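Local coordinates for protein probable glutamine synthetase (Pseudomonas aeruginosa, PDB 4HPP) that belongs to the glutamine synthetase family and holds glutamic acid and a magnesium ion in its catalytic domain, at residues Asn233-His238 against Arg334-Thr339; Arg201-Arg206 against Thr340-Ala345; Leu277-Ala282 against Asp393-Leu398; His132-Leu137 against Tyr186-Arg191. One frame throughout, in Å; residues are numbered along the deposited sequence.

Interaction 1 of 4, residues Asn233-His238 against Arg334-Thr339; sequences NGVHLH and RPMDAT. With GLU (glutamic acid), chain D.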
loop_
_atom_site.group_PDB
_atom_site.type_symbol
_atom_site.label_atom_id
_atom_site.label_comp_id
_atom_site.label_asym_id
_atom_site.label_seq_id
_atom_site.Cartn_x
_atom_site.Cartn_y
_atom_site.Cartn_z
ATOM N N ASN A 233 12.299 7.165 35.556
ATOM C CA ASN A 233 11.123 6.335 35.743
ATOM C C ASN A 233 11.294 5.711 37.145
ATOM O O ASN A 233 12.154 4.830 37.362
ATOM C CB ASN A 233 10.980 5.218 34.666
ATOM C CG ASN A 233 10.691 5.724 33.220
ATOM O OD1 ASN A 233 9.771 6.535 32.977
ATOM N ND2 ASN A 233 11.476 5.195 32.228
ATOM N N GLY A 234 10.482 6.171 38.102
ATOM C CA GLY A 234 10.469 5.611 39.442
ATOM C C GLY A 234 9.454 4.484 39.586
ATOM O O GLY A 234 8.662 4.240 38.690
ATOM N N VAL A 235 9.543 3.773 40.705
ATOM C CA VAL A 235 8.561 2.840 41.170
ATOM C C VAL A 235 8.389 3.276 42.619
ATOM O O VAL A 235 9.367 3.467 43.302
ATOM C CB VAL A 235 9.057 1.377 41.102
ATOM C CG1 VAL A 235 8.231 0.448 42.026
ATOM C CG2 VAL A 235 9.003 0.831 39.678
ATOM N N HIS A 236 7.160 3.437 43.088
ATOM C CA HIS A 236 6.937 3.806 44.483
ATOM C C HIS A 236 6.079 2.794 45.136
ATOM O O HIS A 236 5.057 2.375 44.600
ATOM C CB HIS A 236 6.270 5.172 44.642
ATOM C CG HIS A 236 7.071 6.320 44.098
ATOM N ND1 HIS A 236 6.488 7.465 43.683
ATOM C CD2 HIS A 236 8.456 6.472 43.869
ATOM C CE1 HIS A 236 7.451 8.318 43.216
ATOM N NE2 HIS A 236 8.646 7.711 43.324
ATOM N N LEU A 237 6.450 2.418 46.340
ATOM C CA LEU A 237 5.755 1.343 46.989
ATOM C C LEU A 237 5.029 2.013 48.145
ATOM O O LEU A 237 5.695 2.625 48.958
ATOM C CB LEU A 237 6.795 0.320 47.454
ATOM C CG LEU A 237 6.439 -0.817 48.375
ATOM C CD1 LEU A 237 5.290 -1.627 47.780
ATOM C CD2 LEU A 237 7.670 -1.677 48.558
ATOM N N HIS A 238 3.688 1.944 48.167
ATOM C CA HIS A 238 2.866 2.372 49.313
ATOM C C HIS A 238 2.561 1.213 50.182
ATOM O O HIS A 238 2.032 0.221 49.710
ATOM C CB HIS A 238 1.540 2.932 48.838
ATOM C CG HIS A 238 1.680 4.186 48.047
ATOM N ND1 HIS A 238 1.705 5.416 48.632
ATOM C CD2 HIS A 238 1.841 4.386 46.684
ATOM C CE1 HIS A 238 1.875 6.368 47.692
ATOM N NE2 HIS A 238 1.935 5.742 46.484
ATOM N N ARG A 334 10.598 5.313 48.172
ATOM C CA ARG A 334 10.741 6.016 46.909
ATOM C C ARG A 334 11.975 5.633 46.124
ATOM O O ARG A 334 11.954 5.741 44.882
ATOM C CB ARG A 334 10.644 7.540 47.089
ATOM C CG ARG A 334 9.367 7.956 47.775
ATOM C CD ARG A 334 9.140 9.454 47.837
ATOM N NE ARG A 334 8.471 9.957 46.645
ATOM C CZ ARG A 334 9.067 10.736 45.750
ATOM N NH1 ARG A 334 8.394 11.167 44.670
ATOM N NH2 ARG A 334 10.346 11.087 45.955
ATOM N N PRO A 335 13.042 5.167 46.816
ATOM C CA PRO A 335 14.238 4.816 46.032
ATOM C C PRO A 335 14.125 3.412 45.402
ATOM O O PRO A 335 14.873 2.457 45.709
ATOM C CB PRO A 335 15.396 5.002 47.028
ATOM C CG PRO A 335 14.768 5.434 48.327
ATOM C CD PRO A 335 13.306 5.094 48.261
ATOM N N MET A 336 13.154 3.303 44.501
ATOM C CA MET A 336 12.827 2.017 43.917
ATOM C C MET A 336 12.549 2.253 42.460
ATOM O O MET A 336 12.102 3.342 42.104
ATOM C CB MET A 336 11.650 1.393 44.625
ATOM C CG MET A 336 11.458 -0.045 44.203
ATOM S SD MET A 336 9.994 -0.818 44.923
ATOM C CE MET A 336 10.580 -1.371 46.556
ATOM N N ASP A 337 12.905 1.278 41.620
ATOM C CA ASP A 337 12.728 1.386 40.175
ATOM C C ASP A 337 12.292 0.035 39.588
ATOM O O ASP A 337 12.165 -0.975 40.346
ATOM C CB ASP A 337 13.955 1.994 39.485
ATOM C CG ASP A 337 15.224 1.178 39.655
ATOM O OD1 ASP A 337 16.231 1.741 40.157
ATOM O OD2 ASP A 337 15.261 -0.000 39.249
ATOM N N ALA A 338 11.990 -0.006 38.284
ATOM C CA ALA A 338 11.428 -1.257 37.711
ATOM C C ALA A 338 12.455 -2.340 37.337
ATOM O O ALA A 338 12.072 -3.415 36.843
ATOM C CB ALA A 338 10.543 -0.945 36.543
ATOM N N THR A 339 13.754 -2.068 37.543
ATOM C CA THR A 339 14.779 -3.085 37.328
ATOM C C THR A 339 14.770 -4.066 38.499
ATOM O O THR A 339 15.436 -5.103 38.461
ATOM C CB THR A 339 16.212 -2.501 37.180
ATOM O OG1 THR A 339 16.580 -1.855 38.393
ATOM C CG2 THR A 339 16.273 -1.512 36.071
HETATM N N GLU D . 9.751 10.166 38.092
HETATM C CA GLU D . 10.050 10.275 39.577
HETATM C C GLU D . 10.901 9.136 40.182
HETATM O O GLU D . 11.895 8.703 39.611
HETATM C CB GLU D . 8.752 10.399 40.365
HETATM C CG GLU D . 8.051 11.715 40.161
HETATM C CD GLU D . 6.687 11.721 40.768
HETATM O OE1 GLU D . 6.508 12.486 41.728
HETATM O OE2 GLU D . 5.808 10.955 40.302
HETATM O OXT GLU D . 10.618 8.597 41.259
HETATM O O HOH W 1 12.028 2.201 36.823
#

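Interaction 2 of 4, residues Arg201-Arg206 against Thr340-Ala345; sequences RAVNVR and TCPHLA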
loop_
_atom_site.group_PDB
_atom_site.type_symbol
_atom_site.label_atom_id
_atom_site.label_comp_id
_atom_site.label_asym_id
_atom_site.label_seq_id
_atom_site.Cartn_x
_atom_site.Cartn_y
_atom_site.Cartn_z
ATOM N N ARG A 201 1.053 -8.274 41.495
ATOM C CA ARG A 201 0.454 -7.125 40.773
ATOM C C ARG A 201 1.559 -6.276 40.100
ATOM O O ARG A 201 1.468 -5.948 38.904
ATOM C CB ARG A 201 -0.444 -6.319 41.699
ATOM C CG ARG A 201 -1.291 -5.238 41.071
ATOM C CD ARG A 201 -2.456 -4.934 42.010
ATOM N NE ARG A 201 -3.430 -6.045 41.984
ATOM C CZ ARG A 201 -4.643 -6.087 42.555
ATOM N NH1 ARG A 201 -5.136 -5.087 43.245
ATOM N NH2 ARG A 201 -5.369 -7.171 42.404
ATOM N N ALA A 202 2.629 -6.003 40.835
ATOM C CA ALA A 202 3.680 -5.196 40.268
ATOM C C ALA A 202 4.157 -5.915 39.002
ATOM O O ALA A 202 4.219 -5.318 37.944
ATOM C CB ALA A 202 4.783 -5.011 41.266
ATOM N N VAL A 203 4.364 -7.231 39.063
ATOM C CA VAL A 203 4.847 -7.965 37.864
ATOM C C VAL A 203 3.793 -7.908 36.733
ATOM O O VAL A 203 4.113 -7.528 35.590
ATOM C CB VAL A 203 5.226 -9.442 38.173
ATOM C CG1 VAL A 203 5.426 -10.252 36.881
ATOM C CG2 VAL A 203 6.443 -9.511 39.076
ATOM N N ASN A 204 2.549 -8.264 37.065
ATOM C CA ASN A 204 1.437 -8.175 36.135
ATOM C C ASN A 204 1.299 -6.818 35.467
ATOM O O ASN A 204 1.134 -6.735 34.237
ATOM C CB ASN A 204 0.126 -8.421 36.854
ATOM C CG ASN A 204 -0.017 -9.822 37.362
ATOM O OD1 ASN A 204 0.598 -10.751 36.876
ATOM N ND2 ASN A 204 -0.854 -9.978 38.353
ATOM N N VAL A 205 1.350 -5.750 36.252
ATOM C CA VAL A 205 1.323 -4.398 35.634
ATOM C C VAL A 205 2.444 -4.200 34.585
ATOM O O VAL A 205 2.212 -3.557 33.549
ATOM C CB VAL A 205 1.354 -3.241 36.664
ATOM C CG1 VAL A 205 1.650 -1.934 35.988
ATOM C CG2 VAL A 205 0.038 -3.151 37.437
ATOM N N ARG A 206 3.632 -4.767 34.820
ATOM C CA ARG A 206 4.714 -4.566 33.868
ATOM C C ARG A 206 4.549 -5.426 32.611
ATOM O O ARG A 206 4.834 -4.964 31.443
ATOM C CB ARG A 206 6.031 -4.908 34.528
ATOM C CG ARG A 206 6.380 -3.951 35.633
ATOM C CD ARG A 206 7.177 -4.665 36.722
ATOM N NE ARG A 206 7.484 -3.728 37.801
ATOM C CZ ARG A 206 8.587 -3.757 38.559
ATOM N NH1 ARG A 206 9.505 -4.698 38.316
ATOM N NH2 ARG A 206 8.755 -2.844 39.554
ATOM N N THR A 340 13.996 -3.762 39.532
ATOM C CA THR A 340 13.840 -4.734 40.647
ATOM C C THR A 340 13.032 -5.976 40.349
ATOM O O THR A 340 12.379 -6.063 39.334
ATOM C CB THR A 340 13.109 -4.123 41.844
ATOM O OG1 THR A 340 11.821 -3.658 41.410
ATOM C CG2 THR A 340 13.958 -3.013 42.400
ATOM N N CYS A 341 13.118 -6.943 41.257
ATOM C CA CYS A 341 12.184 -8.054 41.332
ATOM C C CYS A 341 11.071 -7.736 42.380
ATOM O O CYS A 341 11.281 -7.848 43.570
ATOM C CB CYS A 341 12.940 -9.367 41.605
ATOM S SG CYS A 341 11.871 -10.667 42.283
ATOM N N PRO A 342 9.879 -7.311 41.943
ATOM C CA PRO A 342 8.833 -6.881 42.938
ATOM C C PRO A 342 8.819 -7.624 44.300
ATOM O O PRO A 342 8.777 -6.986 45.360
ATOM C CB PRO A 342 7.528 -7.111 42.177
ATOM C CG PRO A 342 7.899 -6.935 40.738
ATOM C CD PRO A 342 9.401 -7.139 40.551
ATOM N N HIS A 343 8.865 -8.949 44.276
ATOM C CA HIS A 343 8.951 -9.814 45.480
ATOM C C HIS A 343 10.160 -9.674 46.288
ATOM O O HIS A 343 10.059 -9.696 47.501
ATOM C CB HIS A 343 8.924 -11.228 45.052
ATOM C CG HIS A 343 7.809 -11.514 44.104
ATOM N ND1 HIS A 343 7.976 -11.484 42.779
ATOM C CD2 HIS A 343 6.468 -11.816 44.336
ATOM C CE1 HIS A 343 6.783 -11.754 42.178
ATOM N NE2 HIS A 343 5.875 -11.966 43.137
ATOM N N LEU A 344 11.335 -9.569 45.644
ATOM C CA LEU A 344 12.566 -9.383 46.396
ATOM C C LEU A 344 12.607 -7.984 47.012
ATOM O O LEU A 344 12.914 -7.802 48.189
ATOM C CB LEU A 344 13.794 -9.694 45.530
ATOM C CG LEU A 344 15.162 -9.440 46.181
ATOM C CD1 LEU A 344 15.332 -10.422 47.330
ATOM C CD2 LEU A 344 16.310 -9.533 45.192
ATOM N N ALA A 345 12.224 -6.994 46.224
ATOM C CA ALA A 345 12.214 -5.631 46.689
ATOM C C ALA A 345 11.263 -5.463 47.851
ATOM O O ALA A 345 11.685 -4.940 48.876
ATOM C CB ALA A 345 11.882 -4.684 45.555
#

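Interaction 3 of 4, residues Leu277-Ala282 against Asp393-Leu398; sequences LCALTA and DALDCL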
loop_
_atom_site.group_PDB
_atom_site.type_symbol
_atom_site.label_atom_id
_atom_site.label_comp_id
_atom_site.label_asym_id
_atom_site.label_seq_id
_atom_site.Cartn_x
_atom_site.Cartn_y
_atom_site.Cartn_z
ATOM N N LEU A 277 19.140 -1.433 51.558
ATOM C CA LEU A 277 17.918 -1.772 50.838
ATOM C C LEU A 277 18.062 -1.307 49.408
ATOM O O LEU A 277 17.374 -1.819 48.507
ATOM C CB LEU A 277 16.704 -1.122 51.442
ATOM C CG LEU A 277 16.198 -1.630 52.775
ATOM C CD1 LEU A 277 15.024 -0.755 53.245
ATOM C CD2 LEU A 277 15.840 -3.088 52.658
ATOM N N CYS A 278 18.973 -0.353 49.211
ATOM C CA CYS A 278 19.207 0.160 47.896
ATOM C C CYS A 278 19.766 -0.875 46.921
ATOM O O CYS A 278 19.481 -0.814 45.724
ATOM C CB CYS A 278 20.059 1.415 47.966
ATOM S SG CYS A 278 19.092 2.753 48.715
ATOM N N ALA A 279 20.520 -1.832 47.447
ATOM C CA ALA A 279 21.112 -2.876 46.643
ATOM C C ALA A 279 19.993 -3.760 46.136
ATOM O O ALA A 279 20.149 -4.439 45.112
ATOM C CB ALA A 279 22.123 -3.702 47.448
ATOM N N LEU A 280 18.870 -3.757 46.853
ATOM C CA LEU A 280 17.737 -4.635 46.512
ATOM C C LEU A 280 16.528 -3.861 45.956
ATOM O O LEU A 280 15.645 -4.469 45.352
ATOM C CB LEU A 280 17.313 -5.538 47.699
ATOM C CG LEU A 280 18.383 -6.372 48.452
ATOM C CD1 LEU A 280 18.183 -6.355 49.954
ATOM C CD2 LEU A 280 18.536 -7.795 47.976
ATOM N N THR A 281 16.468 -2.538 46.135
ATOM C CA THR A 281 15.337 -1.764 45.570
ATOM C C THR A 281 15.767 -0.783 44.467
ATOM O O THR A 281 14.915 -0.202 43.780
ATOM C CB THR A 281 14.601 -0.972 46.641
ATOM O OG1 THR A 281 15.446 0.107 47.042
ATOM C CG2 THR A 281 14.250 -1.839 47.869
ATOM N N ALA A 282 17.078 -0.555 44.330
ATOM C CA ALA A 282 17.648 0.132 43.148
ATOM C C ALA A 282 18.848 -0.691 42.664
ATOM O O ALA A 282 19.979 -0.233 42.758
ATOM C CB ALA A 282 18.055 1.566 43.486
ATOM N N ASP A 393 28.984 0.468 45.710
ATOM C CA ASP A 393 28.711 1.009 47.040
ATOM C C ASP A 393 27.462 0.401 47.636
ATOM O O ASP A 393 27.441 0.146 48.852
ATOM C CB ASP A 393 28.688 2.552 47.030
ATOM C CG ASP A 393 29.962 3.150 46.370
ATOM O OD1 ASP A 393 30.911 2.358 46.104
ATOM O OD2 ASP A 393 30.024 4.387 46.105
ATOM N N ALA A 394 26.449 0.106 46.797
ATOM C CA ALA A 394 25.187 -0.376 47.369
ATOM C C ALA A 394 25.395 -1.775 47.807
ATOM O O ALA A 394 24.906 -2.138 48.858
ATOM C CB ALA A 394 23.998 -0.255 46.440
ATOM N N LEU A 395 26.145 -2.562 47.031
ATOM C CA LEU A 395 26.521 -3.944 47.495
ATOM C C LEU A 395 27.504 -4.010 48.688
ATOM O O LEU A 395 27.373 -4.883 49.557
ATOM C CB LEU A 395 27.060 -4.796 46.350
ATOM C CG LEU A 395 26.148 -4.818 45.135
ATOM C CD1 LEU A 395 26.868 -5.468 43.979
ATOM C CD2 LEU A 395 24.836 -5.567 45.424
ATOM N N ASP A 396 28.497 -3.114 48.717
ATOM C CA ASP A 396 29.260 -2.915 49.950
ATOM C C ASP A 396 28.265 -2.818 51.098
ATOM O O ASP A 396 28.313 -3.647 51.995
ATOM C CB ASP A 396 30.180 -1.675 49.901
ATOM C CG ASP A 396 31.171 -1.725 48.748
ATOM O OD1 ASP A 396 31.445 -2.832 48.233
ATOM O OD2 ASP A 396 31.660 -0.656 48.336
ATOM N N CYS A 397 27.329 -1.863 51.035
ATOM C CA CYS A 397 26.428 -1.613 52.172
ATOM C C CYS A 397 25.662 -2.818 52.625
ATOM O O CYS A 397 25.442 -2.992 53.813
ATOM C CB CYS A 397 25.407 -0.536 51.869
ATOM S SG CYS A 397 26.028 1.101 51.456
ATOM N N LEU A 398 25.203 -3.620 51.675
ATOM C CA LEU A 398 24.407 -4.818 51.960
ATOM C C LEU A 398 25.243 -5.860 52.686
ATOM O O LEU A 398 24.753 -6.607 53.557
ATOM C CB LEU A 398 23.968 -5.457 50.650
ATOM C CG LEU A 398 22.674 -6.269 50.499
ATOM C CD1 LEU A 398 22.925 -7.301 49.418
ATOM C CD2 LEU A 398 22.031 -6.878 51.749
#

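Interaction 4 of 4, residues His132-Leu137 against Tyr186-Arg191; sequences HEFSLL and YEVTCR. With MG (magnesium ion), chain B; GLU (glutamic acid), chain D.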
loop_
_atom_site.group_PDB
_atom_site.type_symbol
_atom_site.label_atom_id
_atom_site.label_comp_id
_atom_site.label_asym_id
_atom_site.label_seq_id
_atom_site.Cartn_x
_atom_site.Cartn_y
_atom_site.Cartn_z
ATOM N N HIS A 132 3.921 2.656 38.946
ATOM C CA HIS A 132 4.849 2.407 37.889
ATOM C C HIS A 132 4.881 3.516 36.890
ATOM O O HIS A 132 3.815 3.981 36.462
ATOM C CB HIS A 132 4.490 1.122 37.205
ATOM C CG HIS A 132 4.789 -0.130 38.032
ATOM N ND1 HIS A 132 3.803 -0.896 38.592
ATOM C CD2 HIS A 132 5.993 -0.789 38.294
ATOM C CE1 HIS A 132 4.359 -1.960 39.206
ATOM N NE2 HIS A 132 5.701 -1.887 39.027
ATOM N N GLU A 133 6.094 3.976 36.521
ATOM C CA GLU A 133 6.217 4.949 35.465
ATOM C C GLU A 133 6.991 4.320 34.284
ATOM O O GLU A 133 7.863 3.455 34.473
ATOM C CB GLU A 133 6.854 6.222 35.966
ATOM C CG GLU A 133 5.970 7.077 36.871
ATOM C CD GLU A 133 6.781 8.115 37.650
ATOM O OE1 GLU A 133 8.049 8.033 37.653
ATOM O OE2 GLU A 133 6.147 9.010 38.285
ATOM N N PHE A 134 6.641 4.722 33.064
ATOM C CA PHE A 134 7.271 4.165 31.884
ATOM C C PHE A 134 7.247 5.145 30.701
ATOM O O PHE A 134 6.469 6.146 30.680
ATOM C CB PHE A 134 6.604 2.815 31.517
ATOM C CG PHE A 134 5.117 2.935 31.134
ATOM C CD1 PHE A 134 4.105 2.856 32.120
ATOM C CD2 PHE A 134 4.735 3.065 29.793
ATOM C CE1 PHE A 134 2.793 2.960 31.782
ATOM C CE2 PHE A 134 3.399 3.151 29.461
ATOM C CZ PHE A 134 2.435 3.123 30.443
ATOM N N SER A 135 8.059 4.828 29.712
ATOM C CA SER A 135 8.132 5.573 28.472
ATOM C C SER A 135 7.325 4.790 27.525
ATOM O O SER A 135 7.433 3.550 27.514
ATOM C CB SER A 135 9.569 5.547 27.876
ATOM O OG SER A 135 10.483 6.385 28.581
ATOM N N LEU A 136 6.542 5.497 26.710
ATOM C CA LEU A 136 5.807 4.923 25.584
ATOM C C LEU A 136 6.416 5.423 24.298
ATOM O O LEU A 136 6.286 6.602 23.971
ATOM C CB LEU A 136 4.305 5.272 25.640
ATOM C CG LEU A 136 3.415 4.517 24.648
ATOM C CD1 LEU A 136 3.482 3.034 24.916
ATOM C CD2 LEU A 136 1.960 4.947 24.694
ATOM N N LEU A 137 7.079 4.512 23.583
ATOM C CA LEU A 137 7.771 4.804 22.328
ATOM C C LEU A 137 7.030 4.283 21.134
ATOM O O LEU A 137 6.440 3.166 21.152
ATOM C CB LEU A 137 9.183 4.213 22.343
ATOM C CG LEU A 137 9.887 4.536 23.670
ATOM C CD1 LEU A 137 11.210 3.796 23.794
ATOM C CD2 LEU A 137 10.022 6.050 23.735
ATOM N N TYR A 186 4.336 7.978 30.984
ATOM C CA TYR A 186 3.014 7.690 31.569
ATOM C C TYR A 186 3.116 6.921 32.883
ATOM O O TYR A 186 4.141 6.347 33.203
ATOM C CB TYR A 186 2.163 6.902 30.597
ATOM C CG TYR A 186 1.994 7.694 29.328
ATOM C CD1 TYR A 186 0.906 8.565 29.193
ATOM C CD2 TYR A 186 2.977 7.661 28.303
ATOM C CE1 TYR A 186 0.743 9.332 28.086
ATOM C CE2 TYR A 186 2.799 8.424 27.166
ATOM C CZ TYR A 186 1.675 9.262 27.073
ATOM O OH TYR A 186 1.443 10.061 25.979
ATOM N N GLU A 187 2.050 6.985 33.666
ATOM C CA GLU A 187 1.972 6.272 34.915
ATOM C C GLU A 187 0.608 5.600 35.041
ATOM O O GLU A 187 -0.443 6.197 34.781
ATOM C CB GLU A 187 2.213 7.205 36.081
ATOM C CG GLU A 187 2.395 6.465 37.411
ATOM C CD GLU A 187 2.484 7.386 38.635
ATOM O OE1 GLU A 187 2.559 6.882 39.776
ATOM O OE2 GLU A 187 2.505 8.613 38.479
ATOM N N VAL A 188 0.644 4.339 35.418
ATOM C CA VAL A 188 -0.567 3.661 35.800
ATOM C C VAL A 188 -0.458 3.143 37.258
ATOM O O VAL A 188 0.600 2.670 37.686
ATOM C CB VAL A 188 -0.964 2.588 34.784
ATOM C CG1 VAL A 188 0.158 1.572 34.575
ATOM C CG2 VAL A 188 -2.255 1.904 35.232
ATOM N N THR A 189 -1.536 3.318 38.021
ATOM C CA THR A 189 -1.571 2.929 39.413
ATOM C C THR A 189 -2.765 1.977 39.545
ATOM O O THR A 189 -3.739 1.990 38.741
ATOM C CB THR A 189 -1.756 4.129 40.376
ATOM O OG1 THR A 189 -2.946 4.804 40.028
ATOM C CG2 THR A 189 -0.661 5.167 40.317
ATOM N N CYS A 190 -2.684 1.139 40.560
ATOM C CA CYS A 190 -3.725 0.187 40.828
ATOM C C CYS A 190 -4.076 0.178 42.297
ATOM O O CYS A 190 -3.370 0.766 43.133
ATOM C CB CYS A 190 -3.272 -1.201 40.423
ATOM S SG CYS A 190 -3.006 -1.381 38.656
ATOM N N ARG A 191 -5.162 -0.532 42.607
ATOM C CA ARG A 191 -5.630 -0.651 43.957
ATOM C C ARG A 191 -4.637 -1.504 44.769
ATOM O O ARG A 191 -4.043 -2.420 44.256
ATOM C CB ARG A 191 -7.041 -1.231 43.899
ATOM C CG ARG A 191 -8.084 -0.177 43.466
ATOM C CD ARG A 191 -9.537 -0.656 43.488
ATOM N NE ARG A 191 -9.676 -1.933 44.220
ATOM C CZ ARG A 191 -9.577 -2.102 45.552
ATOM N NH1 ARG A 191 -9.338 -1.055 46.362
ATOM N NH2 ARG A 191 -9.706 -3.339 46.075
HETATM MG MG MG B . 4.518 9.691 39.546
HETATM N N GLU D . 9.751 10.166 38.092
HETATM C CA GLU D . 10.050 10.275 39.577
HETATM C C GLU D . 10.901 9.136 40.182
HETATM O O GLU D . 11.895 8.703 39.611
HETATM C CB GLU D . 8.752 10.399 40.365
HETATM C CG GLU D . 8.051 11.715 40.161
HETATM C CD GLU D . 6.687 11.721 40.768
HETATM O OE1 GLU D . 6.508 12.486 41.728
HETATM O OE2 GLU D . 5.808 10.955 40.302
HETATM O OXT GLU D . 10.618 8.597 41.259
HETATM O O HOH W 2 1.643 0.521 38.740
#

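Interaction 1 of 4, residues Asn233-His238 against Arg334-Thr339
Val235 places CG1 opposite its own backbone nitrogen (chi1 160°), a torsion that sends this methyl to Met336 SD, 3.6 Å away, and leaves CG2, beside the nitrogen, on the peptide linking Asp337 to Ala338, 3.4 Å from Ala338 N. Met336 stays extended until a bend at chi3 (-84°) carries CE to within 3.5 Å of Leu237 CD2. Val235 N donates to Met336 O over 2.9 Å. Strands 235-243 and 330-336 are antiparallel neighbours in the sheet of the catalytic domain, and the second turns a corner at Pro335, the centre of an inverse gamma turn. Before that corner the Arg334 guanidinium slants over the rim of one face of the His236 imidazole, planes 42° apart, with Arg334 NH1 3.3 Å from His236 CE1. Both flat groups belong to the glutamic acid pocket. His236 NE2 donates to the ligand's OXT at 3.0 Å in a bent bond, while the ligand's OE1 lies in plane at the edge of the guanidinium. Past the corner a water donates to Asn233 O and accepts from Ala338 N, and Asp337 OD2 closes an Asx turn on Thr339 N.

Interaction 2 of 4, residues Arg201-Arg206 against Thr340-Ala345
Thr340 O faces the edge of the Arg206 guanidinium, in its plane, and accepts a weak hydrogen bond from Arg206 NH1 at 3.3 Å. The Thr340 hydroxyl, bonded to the carbonyl of Asp337, keeps a looser distance, OG1 lying 3.7 Å from Arg206 NH2. Cys341 turns its side chain away from helix 196-216 and works as the N-cap of the following helix, its SG accepting from Leu344 N at 3.6 Å. Pro342, in the first turn, does most of the packing. Its CB meets Ala202 CB at 3.6 Å, CG reaches Val203 CG2 at 3.4 Å, and CD comes within 3.3 Å of Arg206 NH1. Pro342 CG serves both neighbours, lying over the rim of one guanidinium face and against the valine methyl. His343 follows with CE1 3.8 Å from the same Val203 methyl, its NE2 held by Asp200 of helix 196-216. The contact joins the side of helix 196-216 to the start of helix 342-358. Arg206 is buried here, and among its partners are the Thr340 carbonyl and, weakly through NH2, His132 NE2; its charge is probably eased in part by the carbonyl dipole at its edge, while an apolar ring packs over the face.

Interaction 3 of 4, residues Leu277-Ala282 against Asp393-Leu398
Cys278 O is gripped by two donors, Ala282 N at 2.8 Å and, more weakly, the hydroxyl of Tyr288, while across the contact Ala394 CB rests 4.3 Å from the carbonyl carbon, Cys278 C. The bond from Ala282 belongs to the last turn of helix 261-281, after which the chain leaves helical geometry. That turn packs on helix 391-399. The axes of the two short helical segments approach to 7.9 Å, and their N-to-C directions differ by 124°. Small side chains let the backbones come this near: Ala279 CA and Ala394 CA are 4.8 Å apart. The Ala279 methyl is the centre of the contact. Its CB touches Ala394 O at 3.5 Å and is also met by two leucines of the facing helix. Leu395, with CG set opposite its carbonyl carbon (chi1 -52°), brings CD2 to 3.9 Å from Ala279 CB. Leu398 has CG opposite its backbone nitrogen instead (chi1 -151°) and lays that branch point 4.0 Å from the same methyl. Leu280 adds a wider contact, its CD1 lying 4.3 Å from Leu398 CD2. Helix 410-427 backs both Leu395 and Leu398, and its Tyr416 hydroxyl bonds to Ala279 O; Leu280 rests also on Leu344 and Ala348 of helix 342-358. No hydrogen bond joins the two segments to each other, so their hold is van der Waals packing of aliphatic carbons, with one methyl resting on a carbonyl oxygen and the fit set by the small alanines, while Ala279 O is held by Tyr416 and Cys278 O, weakly, by Tyr288.

Interaction 4 of 4, residues His132-Leu137 against Tyr186-Arg191
Glu133 and Glu187 share a magnesium ion, bound by Glu133 OE2 at 2.2 Å and by Glu187 OE2 at 2.5 Å. Glu180 and the OE2 of the bound glutamic acid are further ligands of the metal. The two carboxylates stand almost perpendicular, planes 86° apart, each presenting one oxygen to the metal. The other oxygen of the first, Glu133 OE1, accepts from the amino nitrogen of the glutamic acid at 2.8 Å and also from Gly234 N. These glutamates face each other as a non-hydrogen-bonded pair of antiparallel strands 124-137 and 185-194, in the sheet that carries the metal site of the glutamine synthetase catalytic domain. The next pair is hydrogen-bonded: Tyr186 N gives to Phe134 O at 2.8 Å and Phe134 N to Tyr186 O at 3.0 Å. A water links His132 ND1 to Val188 O. On the face opposite the metal, Phe134 takes chi1 63°, which tips its ring back over the partner strand. Tyr186 CB then makes a CH-pi contact 4.2 Å from the ring centroid, and Val188 CG1 meets the ring edge, 4.1 Å from Phe134 CE1. Farther along, Leu136 CB packs obliquely on the tyrosine ring, 3.8 Å from Tyr186 CE2.

In the fold
From the N terminus, interaction 4 closes first, pairing strands 124-137 and 185-194 before the others open. Helix 196-216 follows directly and begins interaction 2, whose loop does not close until helix 342-358. Interaction 1 is nested inside that loop, adding strands 235-243 and 330-336 to the same sheet. Helix 261-281 starts interaction 3 within both loops, but its partner, helix 391-399, comes after both have closed, so interaction 3 crosses interactions 1 and 2. Interactions 1 and 4 both touch the glutamic acid; Arg206 of interaction 2 touches Val235 of interaction 1 and His132 of interaction 4, and Thr281 joins interaction 3 to Pro335. Interactions 3 and 4 stay about 10 Å apart at their nearest atoms.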